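Local coordinates for protein hypothetical P60 katanin (Sulfolobus acidocaldarius, PDB 2W2U) that belongs to an archaeal cell-division machinery as an AAA-family ATPase, here represented by its MIT domain, which binds a peptide from its ESCRT-III partner, at residues S10-L15 and A63-M68; K28-K31 and E37-T40; T40-A45 and K73-V78. All blocks are in the same frame, centred on the assembly; numbering follows the deposited sequence.

Contact 1 of 3, residues S10-L15 and A63-M68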
ATOM      1  N   SER A  10      10.543   1.768  16.112  1.00 22.33           N
ATOM      2  CA  SER A  10      10.460   3.140  15.602  1.00 20.78           C
ATOM      3  C   SER A  10       9.123   3.429  14.909  1.00 19.96           C
ATOM      4  O   SER A  10       8.365   2.507  14.594  1.00 19.52           O
ATOM      5  CB  SER A  10      11.601   3.398  14.617  1.00 20.81           C
ATOM      6  OG  SER A  10      11.356   2.746  13.384  1.00 19.54           O
ATOM      7  N   ALA A  11       8.851   4.713  14.677  1.00 18.78           N
ATOM      8  CA  ALA A  11       7.645   5.153  13.978  1.00 18.00           C
ATOM      9  C   ALA A  11       7.623   4.714  12.511  1.00 17.38           C
ATOM     10  O   ALA A  11       6.557   4.416  11.969  1.00 17.13           O
ATOM     11  CB  ALA A  11       7.489   6.673  14.087  1.00 17.99           C
ATOM     12  N   GLN A  12       8.799   4.679  11.879  1.00 16.56           N
ATOM     13  CA  GLN A  12       8.916   4.283  10.476  1.00 15.91           C
ATOM     14  C   GLN A  12       8.533   2.825  10.290  1.00 15.75           C
ATOM     15  O   GLN A  12       7.654   2.506   9.490  1.00 15.11           O
ATOM     16  CB  GLN A  12      10.333   4.528   9.950  1.00 15.99           C
ATOM     17  CG  GLN A  12      10.448   4.397   8.436  1.00 15.30           C
ATOM     18  CD  GLN A  12      11.732   4.979   7.873  1.00 14.59           C
ATOM     19  OE1 GLN A  12      11.801   5.327   6.691  1.00 14.88           O
ATOM     20  NE2 GLN A  12      12.756   5.088   8.711  1.00 14.23           N
ATOM     21  N   VAL A  13       9.197   1.953  11.051  1.00 15.77           N
ATOM     22  CA  VAL A  13       8.989   0.509  10.989  1.00 15.72           C
ATOM     23  C   VAL A  13       7.550   0.126  11.376  1.00 15.80           C
ATOM     24  O   VAL A  13       6.947  -0.747  10.759  1.00 15.67           O
ATOM     25  CB  VAL A  13      10.030  -0.249  11.870  1.00 15.62           C
ATOM     26  CG1 VAL A  13       9.699  -1.729  11.974  1.00 15.77           C
ATOM     27  CG2 VAL A  13      11.440  -0.072  11.307  1.00 15.53           C
ATOM     28  N   MET A  14       7.014   0.800  12.388  1.00 15.92           N
ATOM     29  CA  MET A  14       5.650   0.563  12.847  1.00 16.65           C
ATOM     30  C   MET A  14       4.617   0.897  11.756  1.00 15.21           C
ATOM     31  O   MET A  14       3.688   0.115  11.507  1.00 14.62           O
ATOM     32  CB  MET A  14       5.393   1.373  14.116  1.00 16.27           C
ATOM     33  CG  MET A  14       4.172   0.946  14.893  1.00 18.15           C
ATOM     34  SD  MET A  14       3.327   2.377  15.582  1.00 21.51           S
ATOM     35  CE  MET A  14       2.617   3.051  14.071  1.00 18.37           C
ATOM     36  N   LEU A  15       4.792   2.044  11.103  1.00 14.07           N
ATOM     37  CA  LEU A  15       3.917   2.429   9.991  1.00 13.64           C
ATOM     38  C   LEU A  15       4.113   1.536   8.765  1.00 13.08           C
ATOM     39  O   LEU A  15       3.147   1.170   8.101  1.00 12.84           O
ATOM     40  CB  LEU A  15       4.098   3.907   9.622  1.00 13.44           C
ATOM     41  CG  LEU A  15       3.553   4.957  10.604  1.00 13.57           C
ATOM     42  CD1 LEU A  15       4.134   6.317  10.285  1.00 12.77           C
ATOM     43  CD2 LEU A  15       2.014   5.015  10.608  1.00 14.40           C
ATOM     44  N   ALA A  63      11.094   6.578  -2.392  1.00 12.19           N
ATOM     45  CA  ALA A  63      10.851   6.170  -3.779  1.00 12.53           C
ATOM     46  C   ALA A  63      10.027   4.883  -3.867  1.00 12.83           C
ATOM     47  O   ALA A  63       9.177   4.746  -4.749  1.00 13.04           O
ATOM     48  CB  ALA A  63      12.170   6.020  -4.539  1.00 12.63           C
ATOM     49  N   ILE A  64      10.281   3.949  -2.951  1.00 13.02           N
ATOM     50  CA  ILE A  64       9.489   2.720  -2.853  1.00 13.46           C
ATOM     51  C   ILE A  64       8.063   2.987  -2.344  1.00 13.50           C
ATOM     52  O   ILE A  64       7.094   2.442  -2.893  1.00 13.52           O
ATOM     53  CB  ILE A  64      10.196   1.639  -1.993  1.00 13.48           C
ATOM     54  CG1 ILE A  64      11.509   1.200  -2.661  1.00 14.12           C
ATOM     55  CG2 ILE A  64       9.274   0.442  -1.764  1.00 14.02           C
ATOM     56  CD1 ILE A  64      12.536   0.599  -1.701  1.00 14.54           C
ATOM     57  N   TYR A  65       7.931   3.818  -1.306  1.00 13.44           N
ATOM     58  CA  TYR A  65       6.600   4.243  -0.839  1.00 13.47           C
ATOM     59  C   TYR A  65       5.797   4.836  -1.995  1.00 13.68           C
ATOM     60  O   TYR A  65       4.635   4.483  -2.206  1.00 13.22           O
ATOM     61  CB  TYR A  65       6.679   5.316   0.246  1.00 13.05           C
ATOM     62  CG  TYR A  65       7.470   5.010   1.498  1.00 12.83           C
ATOM     63  CD1 TYR A  65       7.579   3.710   2.005  1.00 12.20           C
ATOM     64  CD2 TYR A  65       8.061   6.051   2.217  1.00 11.70           C
ATOM     65  CE1 TYR A  65       8.295   3.463   3.173  1.00 11.78           C
ATOM     66  CE2 TYR A  65       8.775   5.817   3.376  1.00 11.47           C
ATOM     67  CZ  TYR A  65       8.888   4.527   3.851  1.00 11.73           C
ATOM     68  OH  TYR A  65       9.604   4.318   5.004  1.00 12.59           O
ATOM     69  N   GLU A  66       6.437   5.748  -2.730  1.00 14.14           N
ATOM     70  CA  GLU A  66       5.800   6.482  -3.814  1.00 14.85           C
ATOM     71  C   GLU A  66       5.429   5.582  -4.992  1.00 14.91           C
ATOM     72  O   GLU A  66       4.359   5.747  -5.582  1.00 14.90           O
ATOM     73  CB  GLU A  66       6.683   7.658  -4.247  1.00 15.51           C
ATOM     74  CG  GLU A  66       6.725   8.793  -3.202  1.00 17.21           C
ATOM     75  CD  GLU A  66       8.013   9.609  -3.223  1.00 20.29           C
ATOM     76  OE1 GLU A  66       8.825   9.453  -4.161  1.00 22.78           O
ATOM     77  OE2 GLU A  66       8.218  10.416  -2.287  1.00 21.70           O
ATOM     78  N   GLN A  67       6.303   4.624  -5.307  1.00 14.79           N
ATOM     79  CA  GLN A  67       6.030   3.593  -6.306  1.00 14.97           C
ATOM     80  C   GLN A  67       4.804   2.753  -5.949  1.00 14.40           C
ATOM     81  O   GLN A  67       3.961   2.488  -6.804  1.00 14.51           O
ATOM     82  CB  GLN A  67       7.251   2.676  -6.488  1.00 14.92           C
ATOM     83  CG  GLN A  67       7.083   1.591  -7.560  1.00 15.64           C
ATOM     84  CD  GLN A  67       8.101   0.453  -7.433  1.00 16.22           C
ATOM     85  OE1 GLN A  67       9.299   0.694  -7.260  1.00 18.60           O
ATOM     86  NE2 GLN A  67       7.625  -0.795  -7.527  1.00 16.10           N
ATOM     87  N   MET A  68       4.713   2.327  -4.693  1.00 14.09           N
ATOM     88  CA  MET A  68       3.615   1.467  -4.260  1.00 13.76           C
ATOM     89  C   MET A  68       2.271   2.204  -4.175  1.00 13.47           C
ATOM     90  O   MET A  68       1.223   1.635  -4.509  1.00 13.23           O
ATOM     91  CB  MET A  68       3.961   0.739  -2.958  1.00 13.82           C
ATOM     92  CG  MET A  68       5.122  -0.261  -3.104  1.00 14.36           C
ATOM     93  SD  MET A  68       5.092  -1.294  -4.602  1.00 14.57           S
ATOM     94  CE  MET A  68       3.761  -2.424  -4.210  1.00 11.95           C
TER
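The amide of Q12 and the phenol of Y65 meet at the phenol oxygen: Q12 OE1 is 2.9 Å from Y65 OH, at the edge of the tyrosine ring and near its plane. The two side chains cross at about a right angle, and the amide plane is turned 60° from the ring plane, so there is no stacking. Behind the amide, the methylene Q12 CG also reaches the hydroxyl, 3.5 Å from Y65 OH, and the aliphatic part of the glutamine therefore lies beside the phenol end. Q12 CG is anti to the backbone N (chi1 -169°) and the chain continues extended, which carries the amide from helix 11-31, capped at its start by S10, to the tyrosine. On the other side, the CB of Y65 already points toward segment 10-15, and the long axis of the ring spans the gap. Y65 OH is hydrogen-bonded to E16 OE2, one turn further along helix 11-31, so the hydroxyl has that acceptor and Q12 OE1 is only a close neighbour. Of the two segments only Q12 and Y65 touch, and together they bury 65 Å². Packing by basic side chains of the bound peptide reaches Q12 and Y65. The contact bridges helix 11-31 and helix 62-81 of the three-helix MIT domain, while L52 and V53 of helix 35-55 pack against the tyrosine.

Contact 2 of 3, residues K28-K31 and E37-T40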
ATOM      1  N   LYS A  28      -5.183  -9.992  -1.067  1.00 18.70           N
ATOM      2  CA  LYS A  28      -5.963 -11.184  -0.736  1.00 19.17           C
ATOM      3  C   LYS A  28      -7.413 -11.021  -1.187  1.00 19.09           C
ATOM      4  O   LYS A  28      -7.926 -11.850  -1.945  1.00 18.84           O
ATOM      5  CB  LYS A  28      -5.897 -11.473   0.770  1.00 19.16           C
ATOM      6  CG  LYS A  28      -6.571 -12.778   1.214  1.00 19.63           C
ATOM      7  CD  LYS A  28      -6.619 -12.876   2.738  1.00 19.96           C
ATOM      8  CE  LYS A  28      -7.430 -14.076   3.214  1.00 22.69           C
ATOM      9  NZ  LYS A  28      -6.701 -15.365   3.039  1.00 24.28           N
ATOM     10  N   ALA A  29      -8.057  -9.942  -0.730  1.00 19.09           N
ATOM     11  CA  ALA A  29      -9.438  -9.627  -1.104  1.00 19.26           C
ATOM     12  C   ALA A  29      -9.589  -9.470  -2.619  1.00 19.36           C
ATOM     13  O   ALA A  29     -10.576  -9.918  -3.201  1.00 19.22           O
ATOM     14  CB  ALA A  29      -9.916  -8.371  -0.380  1.00 19.07           C
ATOM     15  N   ASP A  30      -8.591  -8.847  -3.241  1.00 19.83           N
ATOM     16  CA  ASP A  30      -8.525  -8.670  -4.688  1.00 20.33           C
ATOM     17  C   ASP A  30      -8.590 -10.019  -5.418  1.00 20.95           C
ATOM     18  O   ASP A  30      -9.389 -10.191  -6.343  1.00 21.11           O
ATOM     19  CB  ASP A  30      -7.237  -7.916  -5.054  1.00 20.09           C
ATOM     20  CG  ASP A  30      -7.272  -7.298  -6.440  1.00 19.64           C
ATOM     21  OD1 ASP A  30      -8.082  -7.724  -7.298  1.00 19.57           O
ATOM     22  OD2 ASP A  30      -6.462  -6.378  -6.676  1.00 18.46           O
ATOM     23  N   LYS A  31      -7.758 -10.968  -4.990  1.00 21.57           N
ATOM     24  CA  LYS A  31      -7.695 -12.296  -5.609  1.00 22.27           C
ATOM     25  C   LYS A  31      -8.937 -13.153  -5.337  1.00 22.30           C
ATOM     26  O   LYS A  31      -9.242 -14.074  -6.098  1.00 22.53           O
ATOM     27  CB  LYS A  31      -6.417 -13.032  -5.193  1.00 22.17           C
ATOM     28  CG  LYS A  31      -5.134 -12.400  -5.752  1.00 22.92           C
ATOM     29  CD  LYS A  31      -3.898 -13.221  -5.403  1.00 23.39           C
ATOM     30  CE  LYS A  31      -2.605 -12.462  -5.688  1.00 24.91           C
ATOM     31  NZ  LYS A  31      -2.357 -12.220  -7.136  1.00 25.88           N
ATOM     32  N   GLU A  37     -13.714  -4.530  -0.716  1.00 16.33           N
ATOM     33  CA  GLU A  37     -12.767  -4.866   0.346  1.00 16.54           C
ATOM     34  C   GLU A  37     -11.319  -4.704  -0.101  1.00 15.51           C
ATOM     35  O   GLU A  37     -10.472  -4.256   0.671  1.00 15.46           O
ATOM     36  CB  GLU A  37     -13.005  -6.295   0.844  1.00 17.11           C
ATOM     37  CG  GLU A  37     -13.538  -6.370   2.273  1.00 20.59           C
ATOM     38  CD  GLU A  37     -12.504  -6.917   3.247  1.00 24.38           C
ATOM     39  OE1 GLU A  37     -12.193  -8.129   3.153  1.00 25.72           O
ATOM     40  OE2 GLU A  37     -12.015  -6.145   4.111  1.00 25.67           O
ATOM     41  N   ALA A  38     -11.040  -5.076  -1.346  1.00 14.59           N
ATOM     42  CA  ALA A  38      -9.722  -4.849  -1.927  1.00 13.86           C
ATOM     43  C   ALA A  38      -9.423  -3.348  -1.961  1.00 13.43           C
ATOM     44  O   ALA A  38      -8.374  -2.909  -1.476  1.00 13.09           O
ATOM     45  CB  ALA A  38      -9.639  -5.460  -3.318  1.00 13.55           C
ATOM     46  N   ILE A  39     -10.369  -2.570  -2.498  1.00 12.77           N
ATOM     47  CA  ILE A  39     -10.234  -1.114  -2.579  1.00 12.56           C
ATOM     48  C   ILE A  39     -10.058  -0.441  -1.214  1.00 12.30           C
ATOM     49  O   ILE A  39      -9.163   0.394  -1.058  1.00 12.15           O
ATOM     50  CB  ILE A  39     -11.390  -0.455  -3.385  1.00 12.50           C
ATOM     51  CG1 ILE A  39     -11.254  -0.778  -4.882  1.00 12.50           C
ATOM     52  CG2 ILE A  39     -11.386   1.048  -3.198  1.00 12.44           C
ATOM     53  CD1 ILE A  39     -12.553  -0.586  -5.695  1.00 12.82           C
ATOM     54  N   THR A  40     -10.892  -0.809  -0.235  1.00 12.01           N
ATOM     55  CA  THR A  40     -10.815  -0.241   1.119  1.00 12.10           C
ATOM     56  C   THR A  40      -9.407  -0.397   1.688  1.00 11.45           C
ATOM     57  O   THR A  40      -8.831   0.544   2.220  1.00 11.63           O
ATOM     58  CB  THR A  40     -11.835  -0.892   2.097  1.00 12.04           C
ATOM     59  OG1 THR A  40     -13.137  -0.901   1.511  1.00 13.25           O
ATOM     60  CG2 THR A  40     -11.919  -0.114   3.395  1.00 13.14           C
TER
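A29 and A38 bring helix 11-31 and helix 35-55 close together, their CA atoms 4.9 Å apart. Each CB points toward the other segment and lands on backbone: A29 CB lies 3.6 Å from A38 N, and A38 CB lies 3.5 Å from D30 N. The methyls are offset, with A29 CB to A38 CB at 4.1 Å, so each sits beside the main chain facing it. Around this pair, D30 CB approaches A38 CB to 3.8 Å, and E37 CB flanks A29 CB at 3.9 Å on the exposed margin. The carboxylate of D30 turns away from A38 to partners outside the two segments. With CG anti to the backbone N (chi1 -162°), it is directed so that OD2 is hydrogen-bonded to Y42 OH and forms a salt bridge with R75 NE. L79 of helix 62-81 touches both D30 and A38. The contact thus combines a tight apolar approach near the turn of a helical hairpin with a buried acid beside it. R75 probably offsets the charge of D30, consistent with an ionised carboxylate, while Y42 OH adds a hydrogen bond.

Contact 3 of 3, residues T40-A45 and K73-V78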
ATOM      1  N   THR A  40     -10.892  -0.809  -0.235  1.00 12.01           N
ATOM      2  CA  THR A  40     -10.815  -0.241   1.119  1.00 12.10           C
ATOM      3  C   THR A  40      -9.407  -0.397   1.688  1.00 11.45           C
ATOM      4  O   THR A  40      -8.831   0.544   2.220  1.00 11.63           O
ATOM      5  CB  THR A  40     -11.835  -0.892   2.097  1.00 12.04           C
ATOM      6  OG1 THR A  40     -13.137  -0.901   1.511  1.00 13.25           O
ATOM      7  CG2 THR A  40     -11.919  -0.114   3.395  1.00 13.14           C
ATOM      8  N   ASN A  41      -8.866  -1.600   1.565  1.00 11.02           N
ATOM      9  CA  ASN A  41      -7.554  -1.920   2.097  1.00 10.62           C
ATOM     10  C   ASN A  41      -6.388  -1.264   1.337  1.00 10.21           C
ATOM     11  O   ASN A  41      -5.416  -0.833   1.954  1.00  9.64           O
ATOM     12  CB  ASN A  41      -7.407  -3.437   2.220  1.00 10.31           C
ATOM     13  CG  ASN A  41      -8.122  -3.986   3.447  1.00 11.47           C
ATOM     14  OD1 ASN A  41      -7.677  -3.769   4.573  1.00 11.95           O
ATOM     15  ND2 ASN A  41      -9.239  -4.688   3.235  1.00 10.58           N
ATOM     16  N   TYR A  42      -6.505  -1.177   0.009  1.00 10.17           N
ATOM     17  CA  TYR A  42      -5.543  -0.439  -0.820  1.00 10.04           C
ATOM     18  C   TYR A  42      -5.495   1.038  -0.396  1.00 10.50           C
ATOM     19  O   TYR A  42      -4.410   1.615  -0.247  1.00 10.23           O
ATOM     20  CB  TYR A  42      -5.905  -0.527  -2.312  1.00  9.84           C
ATOM     21  CG  TYR A  42      -5.526  -1.811  -3.036  1.00  9.60           C
ATOM     22  CD1 TYR A  42      -4.217  -2.311  -3.003  1.00  8.84           C
ATOM     23  CD2 TYR A  42      -6.470  -2.497  -3.801  1.00 10.13           C
ATOM     24  CE1 TYR A  42      -3.875  -3.485  -3.686  1.00  9.18           C
ATOM     25  CE2 TYR A  42      -6.144  -3.668  -4.484  1.00 10.26           C
ATOM     26  CZ  TYR A  42      -4.845  -4.151  -4.425  1.00  9.95           C
ATOM     27  OH  TYR A  42      -4.532  -5.299  -5.101  1.00 10.59           O
ATOM     28  N   LYS A  43      -6.671   1.641  -0.200  1.00 10.57           N
ATOM     29  CA  LYS A  43      -6.762   3.050   0.200  1.00 10.95           C
ATOM     30  C   LYS A  43      -6.103   3.281   1.554  1.00 10.70           C
ATOM     31  O   LYS A  43      -5.470   4.314   1.776  1.00  9.97           O
ATOM     32  CB  LYS A  43      -8.216   3.523   0.260  1.00 10.80           C
ATOM     33  CG  LYS A  43      -8.888   3.717  -1.081  1.00 12.94           C
ATOM     34  CD  LYS A  43     -10.210   4.455  -0.902  1.00 15.19           C
ATOM     35  CE  LYS A  43     -11.052   4.418  -2.164  1.00 17.04           C
ATOM     36  NZ  LYS A  43     -10.585   5.353  -3.207  1.00 18.23           N
ATOM     37  N   LYS A  44      -6.269   2.310   2.452  1.00 11.01           N
ATOM     38  CA  LYS A  44      -5.712   2.391   3.799  1.00 11.65           C
ATOM     39  C   LYS A  44      -4.198   2.215   3.786  1.00 11.46           C
ATOM     40  O   LYS A  44      -3.493   2.823   4.590  1.00 11.69           O
ATOM     41  CB  LYS A  44      -6.392   1.390   4.744  1.00 11.49           C
ATOM     42  CG  LYS A  44      -7.800   1.824   5.155  1.00 12.02           C
ATOM     43  CD  LYS A  44      -8.493   0.782   6.027  1.00 12.27           C
ATOM     44  CE  LYS A  44      -9.935   1.186   6.371  1.00 14.08           C
ATOM     45  NZ  LYS A  44     -10.029   2.489   7.117  1.00 15.60           N
ATOM     46  N   ALA A  45      -3.710   1.383   2.870  1.00 11.31           N
ATOM     47  CA  ALA A  45      -2.274   1.249   2.630  1.00 11.34           C
ATOM     48  C   ALA A  45      -1.700   2.544   2.042  1.00 11.42           C
ATOM     49  O   ALA A  45      -0.638   3.007   2.466  1.00 10.88           O
ATOM     50  CB  ALA A  45      -1.997   0.066   1.716  1.00 10.97           C
ATOM     51  N   LYS A  73      -2.972   2.891  -6.312  1.00 14.64           N
ATOM     52  CA  LYS A  73      -3.904   3.846  -6.916  1.00 15.52           C
ATOM     53  C   LYS A  73      -4.412   3.338  -8.264  1.00 15.83           C
ATOM     54  O   LYS A  73      -5.597   3.461  -8.570  1.00 15.84           O
ATOM     55  CB  LYS A  73      -3.262   5.223  -7.112  1.00 15.42           C
ATOM     56  CG  LYS A  73      -3.163   6.085  -5.873  1.00 15.94           C
ATOM     57  CD  LYS A  73      -2.767   7.504  -6.260  1.00 16.66           C
ATOM     58  CE  LYS A  73      -2.635   8.409  -5.047  1.00 17.78           C
ATOM     59  NZ  LYS A  73      -3.912   8.551  -4.301  1.00 20.02           N
ATOM     60  N   ARG A  74      -3.507   2.774  -9.062  1.00 16.34           N
ATOM     61  CA  ARG A  74      -3.860   2.237 -10.376  1.00 17.20           C
ATOM     62  C   ARG A  74      -4.735   0.988 -10.282  1.00 17.00           C
ATOM     63  O   ARG A  74      -5.614   0.790 -11.117  1.00 17.23           O
ATOM     64  CB  ARG A  74      -2.609   1.946 -11.204  1.00 17.37           C
ATOM     65  CG  ARG A  74      -2.189   3.072 -12.120  1.00 20.11           C
ATOM     66  CD  ARG A  74      -0.867   2.727 -12.788  1.00 24.54           C
ATOM     67  NE  ARG A  74       0.260   3.302 -12.058  1.00 27.24           N
ATOM     68  CZ  ARG A  74       1.424   2.694 -11.852  1.00 28.16           C
ATOM     69  NH1 ARG A  74       1.637   1.464 -12.299  1.00 29.20           N
ATOM     70  NH2 ARG A  74       2.375   3.320 -11.180  1.00 28.26           N
ATOM     71  N   ARG A  75      -4.495   0.150  -9.276  1.00 16.90           N
ATOM     72  CA  ARG A  75      -5.357  -1.012  -9.052  1.00 16.89           C
ATOM     73  C   ARG A  75      -6.763  -0.613  -8.573  1.00 16.84           C
ATOM     74  O   ARG A  75      -7.757  -1.236  -8.968  1.00 16.78           O
ATOM     75  CB  ARG A  75      -4.710  -2.037  -8.114  1.00 16.74           C
ATOM     76  CG  ARG A  75      -5.461  -3.375  -8.042  1.00 17.01           C
ATOM     77  CD  ARG A  75      -5.497  -4.111  -9.395  1.00 17.04           C
ATOM     78  NE  ARG A  75      -6.285  -5.338  -9.297  1.00 17.65           N
ATOM     79  CZ  ARG A  75      -6.599  -6.141 -10.311  1.00 17.38           C
ATOM     80  NH1 ARG A  75      -6.195  -5.878 -11.552  1.00 18.05           N
ATOM     81  NH2 ARG A  75      -7.331  -7.217 -10.080  1.00 16.85           N
ATOM     82  N   ILE A  76      -6.834   0.424  -7.735  1.00 16.82           N
ATOM     83  CA  ILE A  76      -8.114   1.022  -7.324  1.00 16.62           C
ATOM     84  C   ILE A  76      -8.939   1.438  -8.538  1.00 16.61           C
ATOM     85  O   ILE A  76     -10.130   1.135  -8.614  1.00 16.69           O
ATOM     86  CB  ILE A  76      -7.927   2.286  -6.443  1.00 16.60           C
ATOM     87  CG1 ILE A  76      -7.147   1.977  -5.153  1.00 16.88           C
ATOM     88  CG2 ILE A  76      -9.283   2.952  -6.154  1.00 16.09           C
ATOM     89  CD1 ILE A  76      -7.960   1.488  -4.018  1.00 17.05           C
ATOM     90  N   GLU A  77      -8.302   2.143  -9.472  1.00 16.66           N
ATOM     91  CA  GLU A  77      -8.986   2.674 -10.649  1.00 17.00           C
ATOM     92  C   GLU A  77      -9.519   1.577 -11.566  1.00 16.47           C
ATOM     93  O   GLU A  77     -10.578   1.739 -12.168  1.00 16.28           O
ATOM     94  CB  GLU A  77      -8.097   3.673 -11.414  1.00 17.47           C
ATOM     95  CG  GLU A  77      -7.863   5.003 -10.664  1.00 19.58           C
ATOM     96  CD  GLU A  77      -9.148   5.588 -10.044  1.00 22.41           C
ATOM     97  OE1 GLU A  77     -10.034   6.039 -10.812  1.00 22.94           O
ATOM     98  OE2 GLU A  77      -9.269   5.595  -8.791  1.00 22.13           O
ATOM     99  N   VAL A  78      -8.799   0.460 -11.648  1.00 16.24           N
ATOM    100  CA  VAL A  78      -9.294  -0.727 -12.347  1.00 16.19           C
ATOM    101  C   VAL A  78     -10.513  -1.334 -11.620  1.00 16.18           C
ATOM    102  O   VAL A  78     -11.581  -1.490 -12.219  1.00 16.05           O
ATOM    103  CB  VAL A  78      -8.185  -1.792 -12.550  1.00 16.31           C
ATOM    104  CG1 VAL A  78      -8.735  -3.021 -13.269  1.00 16.51           C
ATOM    105  CG2 VAL A  78      -6.999  -1.204 -13.335  1.00 16.12           C
TER
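I76 and Y42 lose the most surface here, 83 and 65 Å², and R75 follows with 41 Å². The delta methyl of the isoleucine does the touching: directed by a chi2 of -86°, I76 CD1 makes a tight approach of 3.3 Å to Y42 CB and lies 3.8 Å from K43 CG, wedged between the bases of two neighbouring side chains. It approaches the tyrosine ring obliquely. Beyond it, K43 crosses I76 at about a right angle, and its ammonium NZ comes 4.0 Å from I76 CG2. The axes of the two short segments approach to 9.7 Å at 156° between their directions, close to antiparallel, as consecutive helices run in the three-helix bundle of an MIT domain; helix 35-55 and helix 62-81 are the pair joined here. R75 serves the outer half of the ring. Its CB lies over one face, offset toward the rim, and its CG is 3.6 Å from Y42 CE2. A bend at chi2 turns the chain onward, leaving the guanidinium plane 77° from the ring plane, not stacked on it. The polar ends of Y42 and R75 turn instead to D30 of helix 11-31. Apolar packing from the bound peptide reaches Y42 and R75.

Contacts 2 and 3 are neighbours, their centres 8 Å apart on the same side of the chain's centre, and they share T40. D30 couples them directly: its OD2 is 2.7 Å from Y42 OH and 2.8 Å from R75 NE, so one carboxylate of contact 2 ties all three helices together, and I39 O packs on I76 CD1. Contact 1 lies on the opposite side, its centre 20 Å from contact 2 and 16 Å from contact 3; nearest atoms are about 11 and 5 Å apart. Each contact joins a different pair of helices. The bound peptide comes within reach of Q12, I64, Y65 and M68 in contact 1, D30 and K31 in contact 2, and Y42 and R75 in contact 3.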